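Local coordinates for HRDC domain-containing protein (Bifidobacterium adolescentis ATCC 15703, PDB 3CYM) that probably acts as a 3'-5' exonuclease of the ribonuclease D type on nucleic acids, though its function has not been established, at residues Ser40-Glu46 and Trp58-Arg64; Gly68-Leu72 and Ala169-Glu174; Val365-Val369 and Leu393-Cys397. All blocks are in the same frame, centred on the assembly; numbering follows the deposited sequence.

Contact 1: Ser40-Glu46 and Trp58-Arg64; sequences SLAADAE and WLVQFKR. With NA (sodium ion), chain B; NA (sodium ion), chain C.
The metal-bearing beta hairpin of a ribonuclease H-like exonuclease fold pairs Ser40-Glu46 with Trp58-Arg64, their directions 167° apart. Ala42-Lys63, Asp44-Gln61 and Glu46-Leu59 are hydrogen-bonded pairs; Ala43-Phe62 and Ala45-Val60 alternate with them as non-hydrogen-bonded pairs. At one end Trp58 and Leu59 both face Glu46 in a classic beta bulge, where Glu46 O takes a bond from Trp58 N and a weak one from Leu59 N.

The face bearing Asp44, Glu46 and Gln61 holds the ions. The carboxylate of Asp44 reaches one sodium ion through OD2 (2.7 Å) and the other through OD1 (2.8 Å), while two waters bind both ions. Glu46 OE2 lies 2.7 Å from the first ion; its partner OE1 accepts a bond from a water on that ion. Gln61, its chain bent at chi2 (111°), swings its amide across the Glu46 side chain at about a right angle. NE2 donates to the anti lone pair of Glu46 OE2 at 3.0 Å, and also bonds to Ala169 O of helix 163-174.

On the other face, with Ala43, Ala45 and Val60, the ring of Phe62 is met obliquely by Ala43 CB, 3.6 Å from CE1, and by Leu41 CD2, 3.7 Å from CD1; Phe87 packs on the same ring.

Asp172 completes the protein ligands of the first ion. Glu46 OE2 is thus gripped by both a metal and an amide, which makes Gln61 a second-shell residue that probably helps to fix the carboxylate's rotation and adds to the polarisation imposed by the ion.

Contact 2: Gly68-Leu72 and Ala169-Glu174; sequences GIGLL and AALDVE. With NA (sodium ion), chain B.
Ile69 and Leu71 meet helix 163-174 as it lies across one face of the exonuclease sheet, a worked case of helix-on-strand packing in which two branched side chains do nearly all the touching. The segment axes approach to 8.8 Å, and Ile69 is the side chain to follow. Its CB leaves the strand toward the helix and forks there. The methyl CG2, anti to the backbone N, settles between two helix residues, 4.0 Å from Val173 CG2 and equally far from Ala170 CB. The other branch, through CG1, runs on extended (chi2 173°) and carries CD1 along the helix. That tip lies 3.9 Å from Ala170 CB and 3.7 Å from Ala170 O, a carbonyl already engaged in the helix by Val173 N. It ends 3.4 Å from Glu174 OE1, whose side chain bends at chi2 (70°) and meets the isoleucine at about a right angle.

Two residues along the strand, Leu71 adds a lesser contact nearer the start of 169-174: its CD2 rests against the backbone between Ala169 and Ala170, 3.9 Å from Ala170 N. The small alanines let the strand's side chains come close to the helix backbone.

The carboxylate of Glu174 is held by Lys63 in a salt bridge at OE1 and by the backbone N of Arg14 at OE2. Farther round the helix, Asp172 OD2 binds a sodium ion at 2.5 Å, while Asp172 OD1 makes a salt bridge with Lys149.

No hydrogen bond joins strand and helix here, so the contact rests on van der Waals fit, mostly between apolar groups. The same helix carries Asp172, so this packing and the bonds of Glu174 probably help to hold the third protein ligand of the ion in place.

Contact 3: Val365-Val369 and Leu393-Cys397; sequences VLNRV and LRNLC
Leu366 and Val369 pack against Leu393 and Cys397 where two helices, 360-380 and 390-397, meet in the helical C-terminal domain, which belongs to the HRDC-like clan. The short segments run more nearly antiparallel than parallel, at 143°, with their axes 9.7 Å apart.

Carbon-to-carbon contacts come first. Val369 puts its CG1 methyl, anti to the backbone N (chi1 164°), beside Leu393 CD2 at 3.9 Å. A turn earlier, Leu366 CB and Cys397 CB sit 4.0 Å apart. Val369 also touches Val428 and Ile432 of helix 418-433, so it sits where helices 360-380, 390-397 and 418-433 meet.

A second kind sets side chain on backbone. Leu366, with CG anti to its N, sends CD1 over the backbone of 393-394 in the other helix, to 3.5 Å from Leu393 O and 3.9 Å from Arg394 CA. That carbonyl is already the acceptor for Cys397 N in the helix. Trp355 of helix 352-358 touches Leu366, Arg394 and Cys397 alike.

Polar bonds between the segments are absent, and the charged groups look outward to other partners: Arg394 NH2 bonds to Gln391 OE1, and Arg368 to the carbonyls of Ala431 and Ile432 at the end of helix 418-433.

The sulfur forms a group of its own. Cys397 SG points into the angle formed by one turn of the facing helix, with Val365 CG1 at 4.0 Å, Leu366 CA at 3.8 Å and Val369 CG2 at 3.7 Å.

In the fold
Contacts 1 and 2 build one site from two directions. Their centres are 6 Å apart, and strand 57-65 joins them directly: Val60 O and Phe62 O lie 2.7 Å and 2.8 Å from Leu72 N and Gly70 N of the next strand. The hairpin of contact 1 brings Asp44 and Glu46 to the first sodium ion and the helix of contact 2 brings Asp172, so a sheet and its covering helix converge on one metal, as in ribonuclease D-like exonucleases. Contact 3 belongs to a separate helical domain on the opposite side of the chain's centre; its nearest atoms stay about 27 Å from contact 1 and about 29 Å from contact 2.

Contact 1: Ser40-Glu46 and Trp58-Arg64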
# COMPACT_ATOMS: atom_id res chain seq x y z
N SER A 40 20.13 -7.05 -12.59
CA SER A 40 18.81 -6.61 -12.15
C SER A 40 18.70 -5.11 -11.83
O SER A 40 19.69 -4.45 -11.51
CB SER A 40 18.39 -7.40 -10.92
OG SER A 40 18.37 -8.79 -11.16
N LEU A 41 17.48 -4.61 -11.92
CA LEU A 41 17.17 -3.23 -11.60
C LEU A 41 16.61 -3.13 -10.18
O LEU A 41 15.48 -3.56 -9.92
CB LEU A 41 16.17 -2.66 -12.60
CG LEU A 41 15.81 -1.17 -12.49
CD1 LEU A 41 16.94 -0.27 -12.99
CD2 LEU A 41 14.54 -0.86 -13.22
N ALA A 42 17.40 -2.58 -9.27
CA ALA A 42 16.91 -2.20 -7.94
C ALA A 42 15.97 -1.02 -8.10
O ALA A 42 16.34 -0.02 -8.72
CB ALA A 42 18.08 -1.83 -7.04
N ALA A 43 14.75 -1.12 -7.56
CA ALA A 43 13.74 -0.07 -7.70
C ALA A 43 13.04 0.31 -6.40
O ALA A 43 12.95 -0.50 -5.48
CB ALA A 43 12.71 -0.46 -8.75
N ASP A 44 12.55 1.55 -6.34
CA ASP A 44 11.71 2.04 -5.24
C ASP A 44 11.01 3.34 -5.64
O ASP A 44 11.30 3.91 -6.69
CB ASP A 44 12.55 2.27 -3.97
CG ASP A 44 11.74 2.12 -2.71
OD1 ASP A 44 10.56 1.74 -2.79
OD2 ASP A 44 12.27 2.39 -1.62
N ALA A 45 10.10 3.82 -4.79
CA ALA A 45 9.41 5.08 -5.02
C ALA A 45 9.01 5.73 -3.71
O ALA A 45 8.69 5.04 -2.74
CB ALA A 45 8.18 4.87 -5.89
N GLU A 46 9.01 7.05 -3.70
CA GLU A 46 8.54 7.80 -2.54
C GLU A 46 7.26 8.55 -2.87
O GLU A 46 7.08 9.05 -3.98
CB GLU A 46 9.60 8.78 -2.04
CG GLU A 46 10.95 8.14 -1.65
CD GLU A 46 10.82 6.97 -0.68
OE1 GLU A 46 10.10 7.09 0.32
OE2 GLU A 46 11.45 5.92 -0.92
N TRP A 58 6.36 11.13 -5.84
CA TRP A 58 7.10 12.38 -5.88
C TRP A 58 8.60 12.14 -6.02
O TRP A 58 9.40 13.09 -6.12
CB TRP A 58 6.76 13.21 -4.65
CG TRP A 58 5.43 13.86 -4.81
CD1 TRP A 58 4.22 13.35 -4.44
CD2 TRP A 58 5.16 15.12 -5.43
NE1 TRP A 58 3.21 14.22 -4.78
CE2 TRP A 58 3.76 15.32 -5.38
CE3 TRP A 58 5.97 16.11 -6.00
CZ2 TRP A 58 3.16 16.47 -5.89
CZ3 TRP A 58 5.37 17.25 -6.51
CH2 TRP A 58 3.97 17.42 -6.45
N LEU A 59 8.98 10.87 -6.02
CA LEU A 59 10.35 10.44 -6.31
C LEU A 59 10.34 8.98 -6.75
O LEU A 59 9.48 8.20 -6.34
CB LEU A 59 11.27 10.64 -5.10
CG LEU A 59 12.79 10.45 -5.32
CD1 LEU A 59 13.39 11.40 -6.34
CD2 LEU A 59 13.51 10.58 -4.01
N VAL A 60 11.30 8.64 -7.59
CA VAL A 60 11.44 7.30 -8.13
C VAL A 60 12.95 6.98 -8.11
O VAL A 60 13.77 7.79 -8.54
CB VAL A 60 10.77 7.25 -9.53
CG1 VAL A 60 11.53 6.43 -10.47
CG2 VAL A 60 9.32 6.75 -9.43
N GLN A 61 13.30 5.82 -7.54
CA GLN A 61 14.70 5.49 -7.27
C GLN A 61 15.11 4.21 -7.98
O GLN A 61 14.41 3.20 -7.87
CB GLN A 61 14.98 5.32 -5.77
CG GLN A 61 14.55 6.47 -4.88
CD GLN A 61 13.39 6.13 -3.99
OE1 GLN A 61 12.25 6.48 -4.28
NE2 GLN A 61 13.66 5.41 -2.91
N PHE A 62 16.23 4.27 -8.69
CA PHE A 62 16.77 3.11 -9.40
C PHE A 62 18.24 2.90 -9.16
O PHE A 62 18.97 3.83 -8.87
CB PHE A 62 16.50 3.23 -10.90
CG PHE A 62 15.05 3.22 -11.24
CD1 PHE A 62 14.27 2.10 -10.97
CD2 PHE A 62 14.45 4.34 -11.80
CE1 PHE A 62 12.91 2.09 -11.26
CE2 PHE A 62 13.09 4.32 -12.10
CZ PHE A 62 12.32 3.20 -11.83
N LYS A 63 18.67 1.64 -9.28
CA LYS A 63 20.08 1.31 -9.31
C LYS A 63 20.30 0.14 -10.25
O LYS A 63 19.55 -0.85 -10.22
CB LYS A 63 20.62 0.98 -7.91
CG LYS A 63 22.14 0.89 -7.88
CD LYS A 63 22.70 0.37 -6.58
CE LYS A 63 24.21 0.53 -6.60
NZ LYS A 63 24.87 0.01 -5.37
N ARG A 64 21.31 0.27 -11.09
CA ARG A 64 21.81 -0.85 -11.87
C ARG A 64 23.33 -0.80 -11.86
O ARG A 64 23.92 0.28 -11.91
CB ARG A 64 21.29 -0.78 -13.30
CG ARG A 64 20.99 -2.14 -13.88
CD ARG A 64 20.32 -2.05 -15.23
NE ARG A 64 20.16 -3.39 -15.76
CZ ARG A 64 19.90 -3.69 -17.03
NH1 ARG A 64 19.75 -2.74 -17.94
NH2 ARG A 64 19.78 -4.96 -17.38
NA NA B . 11.18 3.65 0.46
NA NA C . 8.37 1.40 -1.14
O HOH W 1 8.99 3.92 -0.38
O HOH W 2 10.26 4.96 2.35
O HOH W 3 10.26 1.48 0.43
O HOH W 4 9.53 -0.61 -2.30
O HOH W 5 7.03 -0.57 -0.77

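Contact 2: Gly68-Leu72 and Ala169-Glu174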
# COMPACT_ATOMS: atom_id res chain seq x y z
N GLY A 68 24.75 3.09 -11.58
CA GLY A 68 24.66 3.69 -10.26
C GLY A 68 23.24 4.08 -9.91
O GLY A 68 22.29 3.61 -10.53
N ILE A 69 23.10 4.95 -8.91
CA ILE A 69 21.78 5.33 -8.40
C ILE A 69 21.21 6.53 -9.13
O ILE A 69 21.87 7.58 -9.27
CB ILE A 69 21.81 5.57 -6.85
CG1 ILE A 69 22.36 4.33 -6.11
CG2 ILE A 69 20.44 5.98 -6.32
CD1 ILE A 69 22.58 4.52 -4.60
N GLY A 70 19.98 6.37 -9.64
CA GLY A 70 19.20 7.48 -10.18
C GLY A 70 18.01 7.83 -9.30
O GLY A 70 17.17 6.98 -9.04
N LEU A 71 17.96 9.09 -8.86
CA LEU A 71 16.80 9.62 -8.13
C LEU A 71 16.03 10.52 -9.08
O LEU A 71 16.46 11.62 -9.38
CB LEU A 71 17.23 10.40 -6.88
CG LEU A 71 18.18 9.74 -5.87
CD1 LEU A 71 18.32 10.59 -4.65
CD2 LEU A 71 17.67 8.38 -5.46
N LEU A 72 14.88 10.05 -9.55
CA LEU A 72 14.20 10.71 -10.65
C LEU A 72 12.98 11.46 -10.14
O LEU A 72 12.12 10.89 -9.47
CB LEU A 72 13.79 9.69 -11.73
CG LEU A 72 14.70 8.83 -12.64
CD1 LEU A 72 15.37 9.58 -13.76
CD2 LEU A 72 15.74 7.99 -11.92
N ALA A 169 16.61 8.02 0.21
CA ALA A 169 16.01 7.47 -0.99
C ALA A 169 17.00 6.62 -1.79
O ALA A 169 16.63 5.59 -2.35
CB ALA A 169 15.45 8.58 -1.85
N ALA A 170 18.26 7.05 -1.81
CA ALA A 170 19.35 6.28 -2.41
C ALA A 170 19.62 5.00 -1.64
O ALA A 170 19.74 3.93 -2.24
CB ALA A 170 20.59 7.12 -2.48
N LEU A 171 19.71 5.09 -0.31
CA LEU A 171 19.97 3.92 0.52
C LEU A 171 18.91 2.83 0.42
O LEU A 171 19.21 1.66 0.62
CB LEU A 171 20.23 4.31 1.99
CG LEU A 171 21.66 4.82 2.28
CD1 LEU A 171 21.69 5.50 3.64
CD2 LEU A 171 22.71 3.71 2.20
N ASP A 172 17.68 3.21 0.06
CA ASP A 172 16.60 2.25 -0.14
C ASP A 172 16.69 1.35 -1.38
O ASP A 172 16.06 0.28 -1.42
CB ASP A 172 15.25 2.96 -0.10
CG ASP A 172 14.62 2.94 1.28
OD1 ASP A 172 15.27 2.50 2.26
OD2 ASP A 172 13.45 3.36 1.38
N VAL A 173 17.47 1.76 -2.39
CA VAL A 173 17.78 0.91 -3.56
C VAL A 173 19.22 0.39 -3.57
O VAL A 173 19.55 -0.49 -4.36
CB VAL A 173 17.49 1.59 -4.91
CG1 VAL A 173 16.03 1.87 -5.06
CG2 VAL A 173 18.32 2.85 -5.09
N GLU A 174 20.06 0.93 -2.69
CA GLU A 174 21.50 0.65 -2.60
C GLU A 174 21.90 -0.83 -2.42
O GLU A 174 22.93 -1.26 -2.93
CB GLU A 174 22.12 1.53 -1.49
CG GLU A 174 23.57 1.23 -1.01
CD GLU A 174 24.66 1.56 -2.03
OE1 GLU A 174 24.35 2.04 -3.14
OE2 GLU A 174 25.85 1.32 -1.71
NA NA B . 11.18 3.65 0.46
O HOH W 2 10.26 4.96 2.35
O HOH W 3 10.26 1.48 0.43
O HOH W 1 8.99 3.92 -0.38

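Contact 3: Val365-Val369 and Leu393-Cys397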
# COMPACT_ATOMS: atom_id res chain seq x y z
N VAL A 365 -15.61 -27.18 11.53
CA VAL A 365 -14.98 -27.56 10.26
C VAL A 365 -13.78 -26.65 9.95
O VAL A 365 -12.71 -27.14 9.57
CB VAL A 365 -16.00 -27.53 9.10
CG1 VAL A 365 -15.33 -27.77 7.74
CG2 VAL A 365 -17.09 -28.56 9.35
N LEU A 366 -13.97 -25.34 10.12
CA LEU A 366 -12.92 -24.34 9.91
C LEU A 366 -11.71 -24.56 10.81
O LEU A 366 -10.58 -24.46 10.36
CB LEU A 366 -13.46 -22.92 10.07
CG LEU A 366 -12.51 -21.72 9.92
CD1 LEU A 366 -11.96 -21.54 8.50
CD2 LEU A 366 -13.19 -20.45 10.39
N ASN A 367 -11.97 -24.86 12.09
CA ASN A 367 -10.89 -25.09 13.04
C ASN A 367 -10.06 -26.34 12.72
O ASN A 367 -8.85 -26.32 12.90
CB ASN A 367 -11.42 -25.11 14.48
CG ASN A 367 -11.80 -23.73 14.99
OD1 ASN A 367 -11.43 -22.71 14.40
ND2 ASN A 367 -12.53 -23.69 16.09
N ARG A 368 -10.72 -27.39 12.23
CA ARG A 368 -10.03 -28.55 11.66
C ARG A 368 -9.17 -28.17 10.44
O ARG A 368 -8.04 -28.62 10.31
CB ARG A 368 -11.01 -29.68 11.28
CG ARG A 368 -11.71 -30.34 12.48
CD ARG A 368 -12.17 -31.77 12.17
NE ARG A 368 -13.02 -31.85 10.98
CZ ARG A 368 -14.36 -31.80 11.00
NH1 ARG A 368 -15.02 -31.65 12.13
NH2 ARG A 368 -15.03 -31.88 9.86
N VAL A 369 -9.70 -27.32 9.57
CA VAL A 369 -8.96 -26.79 8.41
C VAL A 369 -7.76 -25.93 8.84
O VAL A 369 -6.64 -26.12 8.35
CB VAL A 369 -9.91 -26.03 7.44
CG1 VAL A 369 -9.15 -25.14 6.45
CG2 VAL A 369 -10.80 -27.02 6.72
N LEU A 393 -9.61 -19.90 3.23
CA LEU A 393 -10.05 -21.01 4.09
C LEU A 393 -11.37 -20.73 4.78
O LEU A 393 -12.18 -21.64 4.98
CB LEU A 393 -9.00 -21.33 5.17
CG LEU A 393 -7.54 -21.50 4.76
CD1 LEU A 393 -6.67 -21.57 6.00
CD2 LEU A 393 -7.37 -22.73 3.92
N ARG A 394 -11.57 -19.47 5.17
CA ARG A 394 -12.83 -19.00 5.73
C ARG A 394 -13.97 -19.07 4.70
O ARG A 394 -15.05 -19.59 4.98
CB ARG A 394 -12.68 -17.57 6.26
CG ARG A 394 -11.72 -17.44 7.44
CD ARG A 394 -11.92 -16.13 8.19
NE ARG A 394 -11.25 -15.01 7.54
CZ ARG A 394 -10.02 -14.59 7.81
NH1 ARG A 394 -9.29 -15.20 8.74
NH2 ARG A 394 -9.51 -13.56 7.16
N ASN A 395 -13.72 -18.54 3.50
CA ASN A 395 -14.67 -18.63 2.39
C ASN A 395 -15.07 -20.08 2.07
O ASN A 395 -16.25 -20.38 1.88
CB ASN A 395 -14.13 -17.91 1.14
CG ASN A 395 -14.09 -16.38 1.31
OD1 ASN A 395 -14.59 -15.83 2.30
ND2 ASN A 395 -13.51 -15.69 0.34
N LEU A 396 -14.08 -20.98 2.06
CA LEU A 396 -14.27 -22.42 1.81
C LEU A 396 -15.19 -23.11 2.83
O LEU A 396 -16.00 -23.96 2.47
CB LEU A 396 -12.90 -23.12 1.77
CG LEU A 396 -12.77 -24.65 1.67
CD1 LEU A 396 -13.04 -25.18 0.26
CD2 LEU A 396 -11.38 -25.05 2.12
N CYS A 397 -15.04 -22.74 4.09
CA CYS A 397 -15.81 -23.34 5.17
C CYS A 397 -17.12 -22.60 5.44
O CYS A 397 -17.92 -23.03 6.27
CB CYS A 397 -14.95 -23.44 6.43
SG CYS A 397 -13.52 -24.52 6.20